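Local structure of putative ArsC family related protein (Bacteroides fragilis, 3GKX) at residues R34-D38 and D39-V43; S53-P56 and V57-F61. The protein is of unknown function but belongs to the ArsC family of the thioredoxin clan, consistent with a thiol-based reductase related to arsenate reductase. One frame throughout, in Å; residues are numbered along the deposited sequence.

Interaction 1. Residues R34-D38 and D39-V43; sequences RLIVD and DNPTV
The guanidinium of R34 carries the D39 carboxylate on one face and meets backbone carbonyls at its edge, where the chain leaving strand 32-35 turns toward helix 43-53 in this thioredoxin-like fold. The two flat groups are stacked, their planes only 10° apart, with D39 OD2 offset toward the rim and 3.5 Å from R34 NE. No N-H points at that oxygen, which makes this a salt bridge of charge alone. NE and NH1 donate in the plane instead: R34 NE (3.1 Å) and R34 NH1 (3.3 Å) both bond to D39 O, a side-on grip on one atom, while NH1 adds a weak bond to N40 O. An extended chain, with CG anti to the backbone N (chi1 173°), carries the group this far, and E45 of helix 43-53 forms a second salt bridge at NH2. D39 N donates to L35 O at 2.8 Å, closing a five-residue turn in which I36, V37 and D38, with helical angles, lie between the bonded residues. I36 and P41 add an apolar touch, I36 CG1 against P41 CD. Just before that proline, N40 CA makes a CA-H...O contact with I36 O, 3.2 Å away.

Interaction 2. Residues S53-P56 and V57-F61; sequences SGLP and VKKFF
S53 lies against the rim of the F60 ring: its CB sits in the ring plane, and its OG comes within 3.4 Å of F60 CE2. L55 CB approaches the same edge more loosely, as does the carbonyl oxygen of P56 near CD2. The setting is the exit from helix 43-53, where G54 leaves helical geometry with positive phi and the chain passes through P56 into the short 3-10 segment 57-60. With chi1 at 81°, S53 OG swings between its own N and carbonyl carbon, from where it accepts a bond of 2.9 Å from L55 N, making an ST turn; the same hydroxyl is also hydrogen-bonded to I50 O in the preceding helix. P56 opens the 3-10 segment through its carbonyl, for K59 N donates to P56 O at 2.9 Å, the donor standing well above the carbonyl plane. The two lysines treat the proline ring differently. K59 runs alongside it, CG 3.8 Å from P56 CD, while its CB touches L55 CD1, the two side chains crossing at about a right angle. K58 instead bends at its last torsion (chi4 -49°), bringing NZ to 3.5 Å from P56 CB, and that ammonium forms a salt bridge with E82 of the second subunit. One short turn thus separates its chemistry: the F60 ring and V57 are buried against I50 and helix 82-89, whereas P56 packs on G54 of the second subunit and the K58 charge reaches across the same interface, where it probably favours pairing of the two chains.

Helix 43-53 joins the two sites, as interaction 1 leads into its start and interaction 2 leaves its end. Along the chain they come in series, both within the ArsC family region, with centres 16 Å apart and nearest atoms about 7 Å apart, so they do not touch. They lie on opposite sides of the chain's centre. Residues 34-43 continue from the outer strand 32-35, whereas 53-61 pack against strand 107-109, at the other edge of the same mixed β-sheet, and against helix 82-89. Together they illustrate how compact turns at either end of one helix tie it to both margins of a thioredoxin-like fold; of the two, interaction 2 also meets the second subunit.

Interaction 1. Residues R34-D38 and D39-V43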
ATOM      1  N   ARG B  34      -7.770 -22.124   4.424  1.00 30.98           N
ATOM      2  CA  ARG B  34      -6.781 -22.449   3.387  1.00 29.57           C
ATOM      3  C   ARG B  34      -5.380 -22.315   3.994  1.00 29.98           C
ATOM      4  O   ARG B  34      -5.043 -21.310   4.653  1.00 30.27           O
ATOM      5  CB  ARG B  34      -6.957 -21.592   2.126  1.00 29.87           C
ATOM      6  CG  ARG B  34      -5.873 -21.756   1.053  1.00 27.44           C
ATOM      7  CD  ARG B  34      -6.207 -21.004  -0.253  1.00 25.94           C
ATOM      8  NE  ARG B  34      -5.034 -20.878  -1.131  1.00 22.88           N
ATOM      9  CZ  ARG B  34      -5.035 -20.308  -2.334  1.00 24.22           C
ATOM     10  NH1 ARG B  34      -3.908 -20.264  -3.021  1.00 24.11           N
ATOM     11  NH2 ARG B  34      -6.150 -19.782  -2.861  1.00 22.20           N
ATOM     12  N   LEU B  35      -4.582 -23.358   3.776  1.00 29.71           N
ATOM     13  CA  LEU B  35      -3.235 -23.480   4.294  1.00 29.41           C
ATOM     14  C   LEU B  35      -2.306 -22.813   3.294  1.00 29.42           C
ATOM     15  O   LEU B  35      -2.089 -23.328   2.173  1.00 30.07           O
ATOM     16  CB  LEU B  35      -2.857 -24.959   4.455  1.00 29.23           C
ATOM     17  CG  LEU B  35      -3.819 -25.915   5.182  1.00 29.37           C
ATOM     18  CD1 LEU B  35      -3.677 -27.375   4.662  1.00 26.93           C
ATOM     19  CD2 LEU B  35      -3.697 -25.846   6.726  1.00 29.55           C
ATOM     20  N   ILE B  36      -1.759 -21.667   3.703  1.00 28.55           N
ATOM     21  CA  ILE B  36      -0.891 -20.852   2.860  1.00 27.72           C
ATOM     22  C   ILE B  36       0.364 -21.588   2.342  1.00 28.18           C
ATOM     23  O   ILE B  36       0.910 -21.227   1.301  1.00 27.92           O
ATOM     24  CB  ILE B  36      -0.487 -19.568   3.608  1.00 27.76           C
ATOM     25  CG1 ILE B  36      -0.258 -18.406   2.640  1.00 26.90           C
ATOM     26  CG2 ILE B  36       0.718 -19.805   4.565  1.00 28.26           C
ATOM     27  CD1 ILE B  36      -0.179 -17.066   3.369  1.00 25.43           C
ATOM     28  N   VAL B  37       0.828 -22.609   3.065  1.00 28.04           N
ATOM     29  CA  VAL B  37       2.017 -23.330   2.644  1.00 28.69           C
ATOM     30  C   VAL B  37       1.699 -24.500   1.704  1.00 28.86           C
ATOM     31  O   VAL B  37       2.290 -24.591   0.634  1.00 29.80           O
ATOM     32  CB  VAL B  37       2.886 -23.759   3.854  1.00 29.10           C
ATOM     33  CG1 VAL B  37       4.091 -24.564   3.397  1.00 28.61           C
ATOM     34  CG2 VAL B  37       3.339 -22.511   4.619  1.00 28.94           C
ATOM     35  N   ASP B  38       0.774 -25.377   2.092  1.00 28.95           N
ATOM     36  CA  ASP B  38       0.323 -26.480   1.226  1.00 28.90           C
ATOM     37  C   ASP B  38      -0.330 -25.983  -0.060  1.00 28.05           C
ATOM     38  O   ASP B  38      -0.098 -26.515  -1.134  1.00 28.31           O
ATOM     39  CB  ASP B  38      -0.658 -27.397   1.957  1.00 29.62           C
ATOM     40  CG  ASP B  38      -0.058 -28.036   3.209  1.00 31.73           C
ATOM     41  OD1 ASP B  38       0.283 -27.294   4.162  1.00 33.94           O
ATOM     42  OD2 ASP B  38       0.045 -29.286   3.257  1.00 34.69           O
ATOM     43  N   ASP B  39      -1.149 -24.959   0.041  1.00 27.29           N
ATOM     44  CA  ASP B  39      -1.799 -24.437  -1.144  1.00 26.53           C
ATOM     45  C   ASP B  39      -1.445 -22.947  -1.274  1.00 25.45           C
ATOM     46  O   ASP B  39      -2.202 -22.056  -0.877  1.00 25.12           O
ATOM     47  CB  ASP B  39      -3.305 -24.731  -1.104  1.00 26.80           C
ATOM     48  CG  ASP B  39      -4.048 -24.192  -2.319  1.00 28.21           C
ATOM     49  OD1 ASP B  39      -3.397 -23.810  -3.323  1.00 29.19           O
ATOM     50  OD2 ASP B  39      -5.298 -24.129  -2.257  1.00 28.72           O
ATOM     51  N   ASN B  40      -0.259 -22.711  -1.830  1.00 24.06           N
ATOM     52  CA  ASN B  40       0.362 -21.403  -1.799  1.00 22.49           C
ATOM     53  C   ASN B  40      -0.257 -20.476  -2.841  1.00 22.13           C
ATOM     54  O   ASN B  40      -0.802 -20.969  -3.822  1.00 22.20           O
ATOM     55  CB  ASN B  40       1.895 -21.508  -1.891  1.00 21.64           C
ATOM     56  CG  ASN B  40       2.380 -22.411  -3.016  1.00 22.38           C
ATOM     57  OD1 ASN B  40       2.173 -23.649  -3.030  1.00 21.70           O
ATOM     58  ND2 ASN B  40       3.096 -21.806  -3.947  1.00 22.60           N
ATOM     59  N   PRO B  41      -0.282 -19.145  -2.574  1.00 21.27           N
ATOM     60  CA  PRO B  41      -0.792 -18.202  -3.569  1.00 21.33           C
ATOM     61  C   PRO B  41      -0.059 -18.324  -4.913  1.00 20.91           C
ATOM     62  O   PRO B  41       1.179 -18.535  -4.945  1.00 20.38           O
ATOM     63  CB  PRO B  41      -0.524 -16.806  -2.941  1.00 21.05           C
ATOM     64  CG  PRO B  41      -0.293 -17.034  -1.471  1.00 21.37           C
ATOM     65  CD  PRO B  41      -0.240 -18.558  -1.222  1.00 21.74           C
ATOM     66  N   THR B  42      -0.822 -18.186  -6.002  1.00 20.37           N
ATOM     67  CA  THR B  42      -0.263 -18.168  -7.367  1.00 19.12           C
ATOM     68  C   THR B  42      -0.092 -16.739  -7.848  1.00 19.88           C
ATOM     69  O   THR B  42      -0.715 -15.801  -7.305  1.00 19.45           O
ATOM     70  CB  THR B  42      -1.260 -18.742  -8.339  1.00 19.22           C
ATOM     71  OG1 THR B  42      -2.409 -17.892  -8.319  1.00 19.14           O
ATOM     72  CG2 THR B  42      -1.667 -20.157  -7.937  1.00 15.51           C
ATOM     73  N   VAL B  43       0.690 -16.560  -8.913  1.00 19.37           N
ATOM     74  CA  VAL B  43       0.854 -15.224  -9.488  1.00 18.77           C
ATOM     75  C   VAL B  43      -0.491 -14.521  -9.763  1.00 18.70           C
ATOM     76  O   VAL B  43      -0.637 -13.334  -9.488  1.00 17.06           O
ATOM     77  CB  VAL B  43       1.742 -15.240 -10.777  1.00 18.82           C
ATOM     78  CG1 VAL B  43       1.701 -13.870 -11.494  1.00 17.32           C
ATOM     79  CG2 VAL B  43       3.187 -15.620 -10.450  1.00 17.08           C
TER

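Interaction 2. Residues S53-P56 and V57-F61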
ATOM      1  N   SER B  53      -5.351  -5.008  -1.332  1.00 17.65           N
ATOM      2  CA  SER B  53      -4.828  -4.744   0.004  1.00 17.39           C
ATOM      3  C   SER B  53      -4.416  -3.289   0.190  1.00 16.84           C
ATOM      4  O   SER B  53      -4.386  -2.833   1.309  1.00 16.20           O
ATOM      5  CB  SER B  53      -3.594  -5.618   0.304  1.00 17.00           C
ATOM      6  OG  SER B  53      -2.453  -5.020  -0.290  1.00 19.18           O
ATOM      7  N   GLY B  54      -4.084  -2.585  -0.894  1.00 16.40           N
ATOM      8  CA  GLY B  54      -3.559  -1.218  -0.779  1.00 16.67           C
ATOM      9  C   GLY B  54      -2.117  -1.115  -0.254  1.00 17.66           C
ATOM     10  O   GLY B  54      -1.598   0.018  -0.045  1.00 15.87           O
ATOM     11  N   LEU B  55      -1.452  -2.276  -0.082  1.00 17.64           N
ATOM     12  CA  LEU B  55      -0.121  -2.311   0.522  1.00 18.41           C
ATOM     13  C   LEU B  55       1.023  -2.535  -0.459  1.00 19.13           C
ATOM     14  O   LEU B  55       0.791  -3.129  -1.508  1.00 18.74           O
ATOM     15  CB  LEU B  55      -0.031  -3.430   1.526  1.00 17.68           C
ATOM     16  CG  LEU B  55      -0.877  -3.444   2.775  1.00 18.77           C
ATOM     17  CD1 LEU B  55      -0.665  -4.821   3.407  1.00 14.62           C
ATOM     18  CD2 LEU B  55      -0.459  -2.292   3.706  1.00 18.10           C
ATOM     19  N   PRO B  56       2.276  -2.079  -0.100  1.00 19.21           N
ATOM     20  CA  PRO B  56       3.453  -2.427  -0.873  1.00 18.96           C
ATOM     21  C   PRO B  56       3.668  -3.940  -0.971  1.00 19.52           C
ATOM     22  O   PRO B  56       3.307  -4.714  -0.071  1.00 18.91           O
ATOM     23  CB  PRO B  56       4.621  -1.746  -0.090  1.00 19.91           C
ATOM     24  CG  PRO B  56       3.980  -0.654   0.689  1.00 18.76           C
ATOM     25  CD  PRO B  56       2.622  -1.204   1.042  1.00 18.61           C
ATOM     26  N   VAL B  57       4.253  -4.365  -2.071  1.00 20.33           N
ATOM     27  CA  VAL B  57       4.373  -5.770  -2.305  1.00 21.63           C
ATOM     28  C   VAL B  57       5.299  -6.385  -1.291  1.00 22.68           C
ATOM     29  O   VAL B  57       5.099  -7.546  -0.923  1.00 22.45           O
ATOM     30  CB  VAL B  57       4.870  -6.075  -3.708  1.00 22.60           C
ATOM     31  CG1 VAL B  57       5.047  -7.615  -3.880  1.00 22.17           C
ATOM     32  CG2 VAL B  57       3.862  -5.507  -4.719  1.00 22.45           C
ATOM     33  N   LYS B  58       6.290  -5.620  -0.813  1.00 23.04           N
ATOM     34  CA  LYS B  58       7.156  -6.141   0.268  1.00 23.78           C
ATOM     35  C   LYS B  58       6.404  -6.531   1.547  1.00 23.29           C
ATOM     36  O   LYS B  58       6.857  -7.419   2.260  1.00 22.43           O
ATOM     37  CB  LYS B  58       8.352  -5.222   0.548  1.00 24.45           C
ATOM     38  CG  LYS B  58       8.001  -3.794   0.799  1.00 25.71           C
ATOM     39  CD  LYS B  58       9.267  -2.995   0.956  1.00 27.49           C
ATOM     40  CE  LYS B  58       8.963  -1.551   1.298  1.00 26.15           C
ATOM     41  NZ  LYS B  58       7.966  -0.974   0.406  1.00 25.19           N
ATOM     42  N   LYS B  59       5.240  -5.911   1.799  1.00 23.00           N
ATOM     43  CA  LYS B  59       4.430  -6.214   2.991  1.00 22.46           C
ATOM     44  C   LYS B  59       3.802  -7.602   2.939  1.00 22.24           C
ATOM     45  O   LYS B  59       3.237  -8.078   3.925  1.00 22.68           O
ATOM     46  CB  LYS B  59       3.320  -5.179   3.219  1.00 23.23           C
ATOM     47  CG  LYS B  59       3.759  -3.741   3.565  1.00 23.24           C
ATOM     48  CD  LYS B  59       4.662  -3.719   4.753  1.00 27.45           C
ATOM     49  CE  LYS B  59       4.255  -2.666   5.755  1.00 29.03           C
ATOM     50  NZ  LYS B  59       4.993  -2.955   7.051  1.00 32.39           N
ATOM     51  N   PHE B  60       3.878  -8.242   1.787  1.00 21.34           N
ATOM     52  CA  PHE B  60       3.370  -9.609   1.643  1.00 21.11           C
ATOM     53  C   PHE B  60       4.447 -10.634   1.916  1.00 21.25           C
ATOM     54  O   PHE B  60       4.234 -11.825   1.684  1.00 22.15           O
ATOM     55  CB  PHE B  60       2.806  -9.826   0.245  1.00 20.62           C
ATOM     56  CG  PHE B  60       1.395  -9.323   0.092  1.00 22.65           C
ATOM     57  CD1 PHE B  60       0.325 -10.228  -0.046  1.00 22.41           C
ATOM     58  CD2 PHE B  60       1.123  -7.942   0.122  1.00 20.48           C
ATOM     59  CE1 PHE B  60      -1.004  -9.757  -0.180  1.00 22.44           C
ATOM     60  CE2 PHE B  60      -0.176  -7.488  -0.005  1.00 22.10           C
ATOM     61  CZ  PHE B  60      -1.242  -8.401  -0.161  1.00 22.45           C
ATOM     62  N   PHE B  61       5.612 -10.176   2.390  1.00 20.57           N
ATOM     63  CA  PHE B  61       6.664 -11.095   2.762  1.00 20.06           C
ATOM     64  C   PHE B  61       6.632 -11.462   4.242  1.00 20.01           C
ATOM     65  O   PHE B  61       6.442 -10.624   5.114  1.00 18.85           O
ATOM     66  CB  PHE B  61       8.052 -10.612   2.280  1.00 19.60           C
ATOM     67  CG  PHE B  61       8.299 -10.874   0.803  1.00 19.20           C
ATOM     68  CD1 PHE B  61       8.941 -12.038   0.386  1.00 18.08           C
ATOM     69  CD2 PHE B  61       7.834  -9.983  -0.173  1.00 18.67           C
ATOM     70  CE1 PHE B  61       9.150 -12.287  -0.986  1.00 18.20           C
ATOM     71  CE2 PHE B  61       8.037 -10.220  -1.543  1.00 16.54           C
ATOM     72  CZ  PHE B  61       8.689 -11.372  -1.946  1.00 19.68           C
TER